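Local coordinates for protein nigerythrin (PDB 1YUZ) that shows NADH peroxidase activity in vitro and, as a rubrerythrin-type homodimer, carries a diiron centre and a rubredoxin-like iron in each subunit, at residues B[14-19]-B[125-130]; B[31-36]-B[81-86]; B[35-40]-B[92-97]; B[60-65]-B[157-162]; B[73-78]-B[171-176]. All blocks are in the same frame, centred on the assembly; numbering follows the deposited sequence.

From the N terminus, the first segment met is 14-19, in the loop before helix 29-56; by reaching helix 104-132 it closes the wide loop of contact 1. Contacts 2 and 3 are nested inside it. Both start from helix 29-56 and share Ala35 and Ala36: contact 2 leads to the far end of helix 60-87, contact 3 to the loop that follows. Contact 4 joins the start of helix 60-87 to the end of helix 136-161 and crosses contacts 1, 2 and 3. Contact 5 crosses all four others, tying the middle of helix 60-87 to strand 171-173 and the cysteine turn, and so the helical bundle to the rubredoxin-like part.

Contact 1: B[14-19]-B[125-130]; sequences TNFNMV and AFIRKA
Phe16 and Ile127 make the more enclosed half of this contact between the N-terminal loop and helix 104-132. CD1 of Ile127 approaches the phenyl ring obliquely, 3.9 Å from Phe16 CD2 and almost equally near to CE2, and the two side chains cross at about a right angle. Helix 136-161 closes in around them: Thr143 and Leu147 touch Phe16, Phe142 touches Ile127, and Lys146 makes a cation-pi contact with the Phe16 ring. The other half is more open. There Met18 SD rests on the methyl of Ala125, 3.6 Å from its CB. With CG anti to the backbone N (chi1 171°), the methionine reaches out to the helix, and a bend at chi3 (86°) turns CE away beyond the sulfur. No hydrogen bond joins the two segments, so they meet purely by apolar contact. Polar ties lie beside the contact: Val19 shares a backbone hydrogen bond with Ser120 of the same helix, and Thr14 OG1 and Asn17 ND2 bond Asp164 and Asp105 of the second subunit. The chemistry thus implies an apolar seam within the subunit, with hydrogen bonds and some packing on the dimer side.

Contact 2: B[31-36]-B[81-86]; sequences ENLKAA and YALVAE
Val84 and Leu33 form the centre of this helix-to-helix contact. The CG2 methyl of Val84 lies against the root of the leucine, 3.5 Å from Leu33 CB, and the two side chains slide past each other in opposite directions. Leu33 continues beyond the valine and lays its branches across Leu83 at about a right angle: CD1 is 3.9 Å from Leu83 CB, and CD2 is 4.0 Å from Leu83 CD1. The second valine methyl has a different neighbour. CG1 stands anti to the backbone N (chi1 176°), which turns it to the extended aliphatic chain of Lys34, 4.1 Å from its CE. The chain crosses Val84 at about a right angle, and its ammonium end forms a salt bridge with Glu88. In the next shell, Phe142 of helix 136-161 touches Leu33, and Lys137 and Val141 of the same helix touch Leu83. Val84 is further enclosed by Leu30, Ile37 and Tyr91. The local axes of the two helices come within 9.5 Å and run in largely opposing directions, at 139°. Two successive helices packed this way through branched aliphatic side chains, with a third helix covering the seam, belong to the antiparallel four-helix bundle of the ferritin-like diiron proteins.

Contact 3: B[35-40]-B[92-97]; sequences AAIAGE and EKPTVA. With FE (Fe (III) ion), chain F.
In Ile37, chi1 of -71° puts CG2 anti to the backbone N, and this is the branch that meets Pro94: CG2 lies 3.8 Å from Pro94 CD. The isoleucine and the proline ring cross at about a right angle. The ring also leans over the helix backbone, its CG 4.3 Å from Ala38 CA. Thr41, one turn on, touches Pro94 as well, and Val96 reaches Thr41 and Ala45, so the loop follows helix 29-56 along its outer surface without a hydrogen bond between the two segments. A different side of the same helix carries Glu40. Bent at chi2 (-67°), its side chain presents both oxygens to the ferric ion: OE1 at 2.1 Å and OE2 at 2.3 Å from the iron, a chelating carboxylate. Water 1 binds the same ion, and Glu73, Glu118 and Glu149 complete its protein ligands. Tyr123 OH hydrogen-bonds to Glu40 OE2, and His76 ND1 probably does too, a second shell that would help fix the rotation of the carboxylate. The helix thus bears a loop on its outer surface, while the glutamate on its inner side is one of the carboxylate ligands of a ferritin-like diiron site.

Contact 4: B[60-65]-B[157-162]; sequences EQIARL and LAAYND
Ala159 packs against Leu65 and Ile62 where two antiparallel helices of the ferritin-like four-helix bundle, 60-87 and 136-161, come together near the start of one and the end of the other. Across the contact there is no hydrogen bond; it is van der Waals packing, mainly of apolar groups, with Ile62 CD1 also near Ala159 O. The Ala159 methyl points into the notch between the two larger side chains: its CB is 3.9 Å from Leu65 CD2 and 4.2 Å from Ile62 CG1. Leu65 has CG anti to the backbone N (chi1 175°), which carries CD2 to the Ala159 methyl. The same leucine touches Phe171, so it also borders the rubredoxin-like part, while Ile62 is backed by Cys104 and Leu108 of helix 104-132. Polar interactions lie round the edge of this patch. Gln61 NE2 hydrogen-bonds to Asp167 OD1 and the carbonyl of Asp169, residues of the chain that follows helix 136-161, and Asn161 bonds Ser150 and Glu154 of the second subunit. The salt bridge lies within helix 60-87, where Arg64 grips Glu60 one turn back side-on. Within that pair Arg64 NH2 is 2.9 Å from Glu60 OE2, and the NE-H of Arg64 points almost straight (175°) at Glu60 OE1, also 2.9 Å away.

Contact 5: B[73-78]-B[171-176]; sequences ELIHIG and FHLCPI. With FE (Fe (III) ion), chain F; FE2 (Fe (II) ion), chain G; FE (Fe (III) ion), chain H.
Ile75 meets, with its methyl groups, the carbonyl oxygens of three consecutive residues, Cys174, Pro175 and Ile176. CD1 is 3.4 Å from Cys174 O and 3.8 Å from Pro175 O, while CG2 lies 3.5 Å from Ile176 O. The chi1 of -72° splits the branches between them: CG1 leads CD1 to the first two carbonyl oxygens, and CG2, anti to the backbone N, meets the third. A purely apolar contact adds to this, with Leu173 CD2 4.1 Å from Ile75 CD1. No hydrogen bond crosses, and a hydrophobic side chain is simply seated in a curl of backbone. The same curl carries a metal ligand. Cys174 SG binds the ferric ion at 2.3 Å, with Cys177, Cys189 and Cys192 as the other ligands, and the same sulfur accepts a hydrogen bond from Ile176 N at 3.6 Å (155°). On the helix side, two residues before Ile75, Glu73 bridges the diiron pair, OE1 binding the ferric ion at 2.2 Å and OE2 the ferrous ion at 2.0 Å; water 1 joins the same two metals. The contact therefore sets a rubredoxin knuckle, the Cys-X-X-Cys turn of a four-cysteine iron site, against a ligand-bearing helix of the diiron bundle, the two-domain arrangement of the rubrerythrins.

Contact 1: B[14-19]-B[125-130]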
# COMPACT_ATOMS: atom_id res chain seq x y z
N THR B 14 -1.48 16.69 6.70
CA THR B 14 -2.36 16.82 5.54
C THR B 14 -2.80 15.51 4.88
O THR B 14 -3.21 15.51 3.72
CB THR B 14 -1.72 17.74 4.47
OG1 THR B 14 -0.48 17.20 4.02
CG2 THR B 14 -1.48 19.13 5.07
N ASN B 15 -2.71 14.41 5.61
CA ASN B 15 -3.16 13.13 5.07
C ASN B 15 -4.29 12.57 5.92
O ASN B 15 -4.40 11.36 6.13
CB ASN B 15 -2.00 12.13 4.96
CG ASN B 15 -1.31 11.86 6.28
OD1 ASN B 15 -1.56 12.53 7.28
ND2 ASN B 15 -0.41 10.87 6.28
N PHE B 16 -5.15 13.46 6.41
CA PHE B 16 -6.27 13.05 7.25
C PHE B 16 -7.62 13.10 6.56
O PHE B 16 -8.66 12.94 7.19
CB PHE B 16 -6.32 13.91 8.52
CG PHE B 16 -5.38 13.45 9.59
CD1 PHE B 16 -4.00 13.53 9.41
CD2 PHE B 16 -5.86 12.92 10.78
CE1 PHE B 16 -3.12 13.09 10.39
CE2 PHE B 16 -5.00 12.48 11.78
CZ PHE B 16 -3.62 12.56 11.58
N ASN B 17 -7.62 13.32 5.25
CA ASN B 17 -8.88 13.38 4.53
C ASN B 17 -9.52 12.00 4.37
O ASN B 17 -8.83 10.98 4.31
CB ASN B 17 -8.68 14.02 3.16
CG ASN B 17 -8.29 15.48 3.26
OD1 ASN B 17 -9.01 16.27 3.88
ND2 ASN B 17 -7.16 15.84 2.68
N MET B 18 -10.85 12.00 4.33
CA MET B 18 -11.61 10.77 4.16
C MET B 18 -11.99 10.66 2.69
O MET B 18 -12.37 11.66 2.07
CB MET B 18 -12.89 10.81 5.01
CG MET B 18 -13.87 9.69 4.74
SD MET B 18 -15.53 10.03 5.37
CE MET B 18 -16.22 10.93 3.98
N VAL B 19 -11.87 9.47 2.12
CA VAL B 19 -12.23 9.28 0.72
C VAL B 19 -13.69 9.71 0.56
O VAL B 19 -14.54 9.35 1.38
CB VAL B 19 -12.06 7.80 0.29
CG1 VAL B 19 -10.60 7.40 0.40
CG2 VAL B 19 -12.92 6.89 1.16
N ALA B 125 -13.09 9.23 8.94
CA ALA B 125 -14.52 9.48 9.13
C ALA B 125 -14.84 9.65 10.61
O ALA B 125 -15.59 10.55 11.01
CB ALA B 125 -15.35 8.33 8.56
N PHE B 126 -14.27 8.77 11.43
CA PHE B 126 -14.49 8.82 12.87
C PHE B 126 -13.82 10.03 13.50
O PHE B 126 -14.34 10.63 14.44
CB PHE B 126 -13.97 7.54 13.53
CG PHE B 126 -14.77 6.31 13.20
CD1 PHE B 126 -14.32 5.06 13.61
CD2 PHE B 126 -15.97 6.40 12.50
CE1 PHE B 126 -15.06 3.91 13.34
CE2 PHE B 126 -16.72 5.25 12.23
CZ PHE B 126 -16.26 4.01 12.65
N ILE B 127 -12.65 10.40 12.99
CA ILE B 127 -11.93 11.56 13.50
C ILE B 127 -12.77 12.81 13.24
O ILE B 127 -12.95 13.64 14.12
CB ILE B 127 -10.56 11.72 12.82
CG1 ILE B 127 -9.63 10.58 13.26
CG2 ILE B 127 -9.95 13.08 13.16
CD1 ILE B 127 -8.35 10.49 12.47
N ARG B 128 -13.28 12.93 12.02
CA ARG B 128 -14.10 14.08 11.66
C ARG B 128 -15.32 14.19 12.57
O ARG B 128 -15.64 15.28 13.04
CB ARG B 128 -14.55 13.98 10.20
CG ARG B 128 -15.39 15.15 9.75
CD ARG B 128 -14.61 16.46 9.80
NE ARG B 128 -15.49 17.61 9.66
CZ ARG B 128 -15.07 18.87 9.53
NH1 ARG B 128 -13.78 19.14 9.52
NH2 ARG B 128 -15.96 19.85 9.42
N LYS B 129 -16.00 13.08 12.80
CA LYS B 129 -17.18 13.08 13.65
C LYS B 129 -16.81 13.50 15.07
O LYS B 129 -17.52 14.28 15.70
CB LYS B 129 -17.85 11.70 13.67
CG LYS B 129 -19.10 11.62 14.54
CD LYS B 129 -20.25 12.45 13.98
CE LYS B 129 -21.52 12.26 14.80
NZ LYS B 129 -22.68 12.98 14.19
N ALA B 130 -15.69 12.99 15.57
CA ALA B 130 -15.23 13.33 16.92
C ALA B 130 -14.93 14.83 16.99
O ALA B 130 -15.21 15.48 17.99
CB ALA B 130 -13.98 12.53 17.28

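Contact 2: B[31-36]-B[81-86]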
# COMPACT_ATOMS: atom_id res chain seq x y z
N GLU B 31 -20.51 5.28 19.52
CA GLU B 31 -20.80 4.18 18.60
C GLU B 31 -19.60 3.90 17.70
O GLU B 31 -19.28 2.75 17.43
CB GLU B 31 -22.03 4.50 17.74
CG GLU B 31 -23.32 4.67 18.53
CD GLU B 31 -24.51 5.00 17.64
OE1 GLU B 31 -24.43 5.97 16.86
OE2 GLU B 31 -25.54 4.29 17.74
N ASN B 32 -18.93 4.96 17.26
CA ASN B 32 -17.77 4.81 16.39
C ASN B 32 -16.62 4.13 17.11
O ASN B 32 -15.91 3.32 16.52
CB ASN B 32 -17.34 6.17 15.84
CG ASN B 32 -18.42 6.82 15.01
OD1 ASN B 32 -19.27 6.14 14.44
ND2 ASN B 32 -18.39 8.15 14.93
N LEU B 33 -16.43 4.46 18.38
CA LEU B 33 -15.37 3.84 19.16
C LEU B 33 -15.63 2.34 19.23
O LEU B 33 -14.71 1.53 19.08
CB LEU B 33 -15.33 4.43 20.57
CG LEU B 33 -14.63 5.79 20.71
CD1 LEU B 33 -14.99 6.44 22.04
CD2 LEU B 33 -13.13 5.59 20.60
N LYS B 34 -16.88 1.96 19.46
CA LYS B 34 -17.24 0.55 19.54
C LYS B 34 -17.06 -0.12 18.19
O LYS B 34 -16.64 -1.28 18.12
CB LYS B 34 -18.69 0.39 20.01
CG LYS B 34 -18.95 0.89 21.41
CD LYS B 34 -20.41 0.68 21.77
CE LYS B 34 -20.72 1.21 23.16
NZ LYS B 34 -22.17 1.05 23.46
N ALA B 35 -17.40 0.59 17.12
CA ALA B 35 -17.27 0.05 15.78
C ALA B 35 -15.80 -0.18 15.46
O ALA B 35 -15.43 -1.19 14.86
CB ALA B 35 -17.88 0.99 14.76
N ALA B 36 -14.95 0.75 15.88
CA ALA B 36 -13.52 0.63 15.64
C ALA B 36 -12.99 -0.58 16.40
O ALA B 36 -12.21 -1.37 15.87
CB ALA B 36 -12.80 1.89 16.09
N TYR B 81 -10.95 1.18 23.87
CA TYR B 81 -11.70 0.60 24.98
C TYR B 81 -11.66 1.50 26.22
O TYR B 81 -12.68 1.66 26.90
CB TYR B 81 -11.13 -0.78 25.32
CG TYR B 81 -11.73 -1.39 26.57
CD1 TYR B 81 -13.08 -1.69 26.64
CD2 TYR B 81 -10.93 -1.66 27.67
CE1 TYR B 81 -13.63 -2.26 27.79
CE2 TYR B 81 -11.46 -2.23 28.83
CZ TYR B 81 -12.82 -2.52 28.88
OH TYR B 81 -13.35 -3.08 30.02
N ALA B 82 -10.50 2.07 26.50
CA ALA B 82 -10.36 2.94 27.67
C ALA B 82 -11.38 4.07 27.61
O ALA B 82 -11.96 4.44 28.63
CB ALA B 82 -8.95 3.50 27.74
N LEU B 83 -11.58 4.63 26.42
CA LEU B 83 -12.54 5.72 26.26
C LEU B 83 -13.97 5.23 26.43
O LEU B 83 -14.78 5.88 27.08
CB LEU B 83 -12.37 6.39 24.90
CG LEU B 83 -11.08 7.17 24.66
CD1 LEU B 83 -11.15 7.86 23.30
CD2 LEU B 83 -10.89 8.20 25.76
N VAL B 84 -14.29 4.09 25.83
CA VAL B 84 -15.63 3.55 25.93
C VAL B 84 -15.96 3.18 27.38
O VAL B 84 -17.08 3.41 27.85
CB VAL B 84 -15.80 2.29 25.05
CG1 VAL B 84 -17.18 1.69 25.25
CG2 VAL B 84 -15.59 2.65 23.58
N ALA B 85 -14.98 2.62 28.08
CA ALA B 85 -15.16 2.20 29.47
C ALA B 85 -15.55 3.34 30.40
O ALA B 85 -16.34 3.15 31.33
CB ALA B 85 -13.89 1.53 29.97
N GLU B 86 -14.97 4.52 30.17
CA GLU B 86 -15.25 5.68 30.99
C GLU B 86 -16.68 6.19 30.77
O GLU B 86 -17.31 6.72 31.69
CB GLU B 86 -14.26 6.80 30.67
CG GLU B 86 -12.81 6.43 30.90
CD GLU B 86 -11.86 7.55 30.52
OE1 GLU B 86 -12.00 8.66 31.05
OE2 GLU B 86 -10.96 7.30 29.68

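Contact 3: B[35-40]-B[92-97]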
# COMPACT_ATOMS: atom_id res chain seq x y z
N ALA B 35 -17.40 0.59 17.12
CA ALA B 35 -17.27 0.05 15.78
C ALA B 35 -15.80 -0.18 15.46
O ALA B 35 -15.43 -1.19 14.86
CB ALA B 35 -17.88 0.99 14.76
N ALA B 36 -14.95 0.75 15.88
CA ALA B 36 -13.52 0.63 15.64
C ALA B 36 -12.99 -0.58 16.40
O ALA B 36 -12.21 -1.37 15.87
CB ALA B 36 -12.80 1.89 16.09
N ILE B 37 -13.41 -0.73 17.66
CA ILE B 37 -12.95 -1.86 18.45
C ILE B 37 -13.36 -3.15 17.77
O ILE B 37 -12.57 -4.09 17.68
CB ILE B 37 -13.54 -1.81 19.88
CG1 ILE B 37 -12.89 -0.67 20.66
CG2 ILE B 37 -13.32 -3.14 20.59
CD1 ILE B 37 -13.55 -0.36 21.97
N ALA B 38 -14.59 -3.20 17.26
CA ALA B 38 -15.07 -4.39 16.58
C ALA B 38 -14.20 -4.68 15.37
O ALA B 38 -13.77 -5.82 15.15
CB ALA B 38 -16.52 -4.20 16.15
N GLY B 39 -13.93 -3.65 14.58
CA GLY B 39 -13.10 -3.81 13.40
C GLY B 39 -11.69 -4.25 13.73
O GLY B 39 -11.13 -5.12 13.06
N GLU B 40 -11.11 -3.66 14.77
CA GLU B 40 -9.75 -4.01 15.16
C GLU B 40 -9.68 -5.41 15.74
O GLU B 40 -8.66 -6.09 15.63
CB GLU B 40 -9.22 -2.99 16.16
CG GLU B 40 -9.13 -1.58 15.59
CD GLU B 40 -8.09 -1.44 14.48
OE1 GLU B 40 -7.92 -2.38 13.67
OE2 GLU B 40 -7.44 -0.38 14.42
N GLU B 92 -18.31 -4.46 27.31
CA GLU B 92 -17.35 -5.56 27.28
C GLU B 92 -16.80 -5.69 25.87
O GLU B 92 -17.56 -5.68 24.90
CB GLU B 92 -18.04 -6.87 27.69
CG GLU B 92 -18.65 -6.84 29.08
CD GLU B 92 -17.62 -6.60 30.17
OE1 GLU B 92 -16.75 -7.48 30.36
OE2 GLU B 92 -17.67 -5.54 30.82
N LYS B 93 -15.48 -5.81 25.75
CA LYS B 93 -14.86 -5.95 24.44
C LYS B 93 -15.36 -7.23 23.79
O LYS B 93 -15.47 -8.27 24.44
CB LYS B 93 -13.34 -6.00 24.57
CG LYS B 93 -12.72 -4.67 24.95
CD LYS B 93 -11.21 -4.79 25.11
CE LYS B 93 -10.86 -5.71 26.27
NZ LYS B 93 -9.39 -5.83 26.44
N PRO B 94 -15.68 -7.17 22.49
CA PRO B 94 -16.18 -8.34 21.77
C PRO B 94 -15.07 -9.32 21.41
O PRO B 94 -13.88 -9.00 21.48
CB PRO B 94 -16.82 -7.73 20.54
CG PRO B 94 -15.87 -6.61 20.23
CD PRO B 94 -15.64 -5.99 21.60
N THR B 95 -15.47 -10.53 21.05
CA THR B 95 -14.54 -11.56 20.63
C THR B 95 -15.07 -12.04 19.29
O THR B 95 -16.28 -12.01 19.05
CB THR B 95 -14.48 -12.74 21.62
OG1 THR B 95 -15.78 -13.33 21.73
CG2 THR B 95 -14.03 -12.27 22.99
N VAL B 96 -14.17 -12.45 18.40
CA VAL B 96 -14.58 -12.91 17.09
C VAL B 96 -13.90 -14.22 16.74
O VAL B 96 -12.94 -14.63 17.39
CB VAL B 96 -14.22 -11.88 16.00
CG1 VAL B 96 -14.87 -10.54 16.31
CG2 VAL B 96 -12.70 -11.73 15.91
N ALA B 97 -14.40 -14.88 15.71
CA ALA B 97 -13.83 -16.14 15.26
C ALA B 97 -12.68 -15.81 14.32
O ALA B 97 -12.58 -14.69 13.81
CB ALA B 97 -14.87 -16.96 14.53
FE FE F . -6.49 -1.37 12.54
O HOH W 1 -5.49 -2.19 11.06

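Contact 4: B[60-65]-B[157-162]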
# COMPACT_ATOMS: atom_id res chain seq x y z
N GLU B 60 9.02 -16.74 7.74
CA GLU B 60 9.16 -16.37 9.14
C GLU B 60 9.17 -14.87 9.40
O GLU B 60 8.54 -14.42 10.35
CB GLU B 60 10.42 -17.04 9.74
CG GLU B 60 11.76 -16.41 9.39
CD GLU B 60 12.12 -15.23 10.28
OE1 GLU B 60 11.79 -15.26 11.48
OE2 GLU B 60 12.74 -14.26 9.77
N GLN B 61 9.87 -14.10 8.57
CA GLN B 61 9.90 -12.66 8.79
C GLN B 61 8.52 -12.05 8.58
O GLN B 61 8.09 -11.20 9.35
CB GLN B 61 10.92 -11.99 7.87
CG GLN B 61 10.99 -10.48 8.09
CD GLN B 61 12.14 -9.82 7.37
OE1 GLN B 61 12.32 -10.00 6.17
NE2 GLN B 61 12.92 -9.03 8.10
N ILE B 62 7.82 -12.49 7.54
CA ILE B 62 6.48 -11.96 7.30
C ILE B 62 5.56 -12.35 8.45
O ILE B 62 4.70 -11.57 8.86
CB ILE B 62 5.92 -12.45 5.94
CG1 ILE B 62 6.66 -11.75 4.80
CG2 ILE B 62 4.42 -12.17 5.85
CD1 ILE B 62 6.33 -12.28 3.42
N ALA B 63 5.74 -13.56 8.99
CA ALA B 63 4.92 -14.00 10.12
C ALA B 63 5.14 -13.02 11.27
O ALA B 63 4.19 -12.64 11.96
CB ALA B 63 5.32 -15.40 10.54
N ARG B 64 6.39 -12.63 11.49
CA ARG B 64 6.70 -11.70 12.56
C ARG B 64 6.05 -10.34 12.31
O ARG B 64 5.63 -9.68 13.25
CB ARG B 64 8.22 -11.55 12.72
CG ARG B 64 8.89 -12.78 13.33
CD ARG B 64 10.35 -12.53 13.68
NE ARG B 64 11.25 -12.57 12.53
CZ ARG B 64 11.82 -11.50 11.98
NH1 ARG B 64 11.58 -10.29 12.47
NH2 ARG B 64 12.64 -11.65 10.95
N LEU B 65 5.96 -9.94 11.05
CA LEU B 65 5.33 -8.67 10.73
C LEU B 65 3.84 -8.75 11.06
O LEU B 65 3.27 -7.82 11.63
CB LEU B 65 5.52 -8.31 9.25
CG LEU B 65 4.79 -7.04 8.79
CD1 LEU B 65 5.19 -5.85 9.66
CD2 LEU B 65 5.10 -6.78 7.33
N LEU B 157 3.10 -3.76 2.00
CA LEU B 157 3.47 -3.66 0.60
C LEU B 157 4.96 -3.92 0.42
O LEU B 157 5.38 -4.56 -0.54
CB LEU B 157 3.08 -2.29 0.03
CG LEU B 157 1.56 -2.04 0.01
CD1 LEU B 157 1.28 -0.58 -0.32
CD2 LEU B 157 0.90 -2.95 -1.00
N ALA B 158 5.78 -3.43 1.36
CA ALA B 158 7.22 -3.64 1.29
C ALA B 158 7.50 -5.14 1.40
O ALA B 158 8.32 -5.69 0.66
CB ALA B 158 7.92 -2.90 2.41
N ALA B 159 6.81 -5.80 2.32
CA ALA B 159 6.99 -7.23 2.53
C ALA B 159 6.55 -8.01 1.29
O ALA B 159 7.14 -9.02 0.94
CB ALA B 159 6.21 -7.69 3.74
N TYR B 160 5.49 -7.53 0.64
CA TYR B 160 4.97 -8.17 -0.56
C TYR B 160 5.99 -8.04 -1.69
O TYR B 160 6.27 -9.01 -2.40
CB TYR B 160 3.66 -7.49 -0.96
CG TYR B 160 3.00 -8.03 -2.21
CD1 TYR B 160 2.08 -9.07 -2.14
CD2 TYR B 160 3.24 -7.44 -3.45
CE1 TYR B 160 1.41 -9.51 -3.28
CE2 TYR B 160 2.57 -7.88 -4.60
CZ TYR B 160 1.66 -8.91 -4.50
OH TYR B 160 0.97 -9.30 -5.62
N ASN B 161 6.57 -6.86 -1.85
CA ASN B 161 7.56 -6.64 -2.90
C ASN B 161 8.81 -7.46 -2.68
O ASN B 161 9.45 -7.88 -3.65
CB ASN B 161 7.91 -5.15 -2.99
CG ASN B 161 6.78 -4.34 -3.57
OD1 ASN B 161 6.01 -4.85 -4.37
ND2 ASN B 161 6.69 -3.08 -3.18
N ASP B 162 9.16 -7.70 -1.42
CA ASP B 162 10.35 -8.48 -1.09
C ASP B 162 9.98 -9.84 -0.52
O ASP B 162 10.72 -10.40 0.28
CB ASP B 162 11.21 -7.74 -0.08
CG ASP B 162 11.85 -6.50 -0.66
OD1 ASP B 162 12.20 -6.53 -1.86
OD2 ASP B 162 12.02 -5.51 0.09

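Contact 5: B[73-78]-B[171-176]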
# COMPACT_ATOMS: atom_id res chain seq x y z
N GLU B 73 -2.75 -3.66 16.60
CA GLU B 73 -4.19 -3.51 16.63
C GLU B 73 -4.72 -3.67 18.05
O GLU B 73 -5.70 -3.04 18.44
CB GLU B 73 -4.87 -4.52 15.70
CG GLU B 73 -4.36 -4.55 14.26
CD GLU B 73 -4.26 -3.19 13.60
OE1 GLU B 73 -5.06 -2.28 13.91
OE2 GLU B 73 -3.37 -3.02 12.73
N LEU B 74 -4.05 -4.51 18.84
CA LEU B 74 -4.47 -4.72 20.23
C LEU B 74 -4.24 -3.44 21.03
O LEU B 74 -5.00 -3.13 21.95
CB LEU B 74 -3.68 -5.88 20.84
CG LEU B 74 -4.20 -6.37 22.20
CD1 LEU B 74 -5.67 -6.76 22.08
CD2 LEU B 74 -3.36 -7.56 22.65
N ILE B 75 -3.20 -2.69 20.67
CA ILE B 75 -2.90 -1.42 21.32
C ILE B 75 -4.03 -0.45 20.96
O ILE B 75 -4.50 0.30 21.81
CB ILE B 75 -1.54 -0.86 20.86
CG1 ILE B 75 -0.41 -1.71 21.45
CG2 ILE B 75 -1.39 0.61 21.27
CD1 ILE B 75 0.97 -1.33 20.97
N HIS B 76 -4.47 -0.47 19.71
CA HIS B 76 -5.55 0.40 19.27
C HIS B 76 -6.82 0.07 20.06
O HIS B 76 -7.51 0.97 20.54
CB HIS B 76 -5.81 0.21 17.77
CG HIS B 76 -4.67 0.67 16.91
ND1 HIS B 76 -4.59 0.38 15.57
CD2 HIS B 76 -3.57 1.40 17.21
CE1 HIS B 76 -3.48 0.91 15.08
NE2 HIS B 76 -2.85 1.53 16.05
N ILE B 77 -7.12 -1.21 20.19
CA ILE B 77 -8.29 -1.63 20.95
C ILE B 77 -8.20 -1.10 22.38
O ILE B 77 -9.19 -0.60 22.92
CB ILE B 77 -8.41 -3.16 20.97
CG1 ILE B 77 -8.77 -3.66 19.57
CG2 ILE B 77 -9.46 -3.59 21.99
CD1 ILE B 77 -8.67 -5.15 19.40
N GLY B 78 -7.02 -1.22 22.98
CA GLY B 78 -6.84 -0.74 24.34
C GLY B 78 -7.13 0.74 24.47
O GLY B 78 -7.79 1.17 25.41
N PHE B 171 11.10 -6.51 13.67
CA PHE B 171 10.11 -5.45 13.53
C PHE B 171 9.88 -4.92 14.92
O PHE B 171 9.48 -5.67 15.82
CB PHE B 171 8.80 -5.98 12.95
CG PHE B 171 8.90 -6.41 11.53
CD1 PHE B 171 9.01 -7.76 11.20
CD2 PHE B 171 8.91 -5.47 10.50
CE1 PHE B 171 9.14 -8.16 9.88
CE2 PHE B 171 9.05 -5.86 9.17
CZ PHE B 171 9.16 -7.21 8.86
N HIS B 172 10.12 -3.64 15.11
CA HIS B 172 9.96 -3.01 16.41
C HIS B 172 8.64 -2.29 16.51
O HIS B 172 8.33 -1.43 15.69
CB HIS B 172 11.13 -2.06 16.65
CG HIS B 172 12.46 -2.74 16.63
ND1 HIS B 172 12.92 -3.48 17.70
CD2 HIS B 172 13.40 -2.83 15.67
CE1 HIS B 172 14.10 -4.00 17.39
NE2 HIS B 172 14.41 -3.62 16.16
N LEU B 173 7.86 -2.66 17.52
CA LEU B 173 6.55 -2.08 17.77
C LEU B 173 6.60 -1.10 18.93
O LEU B 173 7.15 -1.40 19.99
CB LEU B 173 5.54 -3.18 18.09
CG LEU B 173 4.13 -2.73 18.48
CD1 LEU B 173 3.47 -2.05 17.30
CD2 LEU B 173 3.32 -3.93 18.91
N CYS B 174 6.01 0.07 18.73
CA CYS B 174 5.97 1.08 19.77
C CYS B 174 5.15 0.55 20.95
O CYS B 174 4.24 -0.25 20.78
CB CYS B 174 5.33 2.34 19.21
SG CYS B 174 5.17 3.66 20.42
N PRO B 175 5.49 0.98 22.18
CA PRO B 175 4.75 0.52 23.36
C PRO B 175 3.33 1.07 23.49
O PRO B 175 2.45 0.40 24.03
CB PRO B 175 5.63 0.99 24.52
CG PRO B 175 6.98 1.13 23.93
CD PRO B 175 6.71 1.71 22.57
N ILE B 176 3.11 2.29 23.00
CA ILE B 176 1.80 2.92 23.14
C ILE B 176 1.02 3.27 21.87
O ILE B 176 -0.08 3.81 21.95
CB ILE B 176 1.90 4.18 24.01
CG1 ILE B 176 2.82 5.21 23.35
CG2 ILE B 176 2.41 3.80 25.40
CD1 ILE B 176 2.83 6.55 24.06
FE FE F . -6.49 -1.37 12.54
FE FE2 G . -3.29 -1.67 11.23
FE FE H . 4.43 5.42 19.13
O HOH W 1 -5.49 -2.19 11.06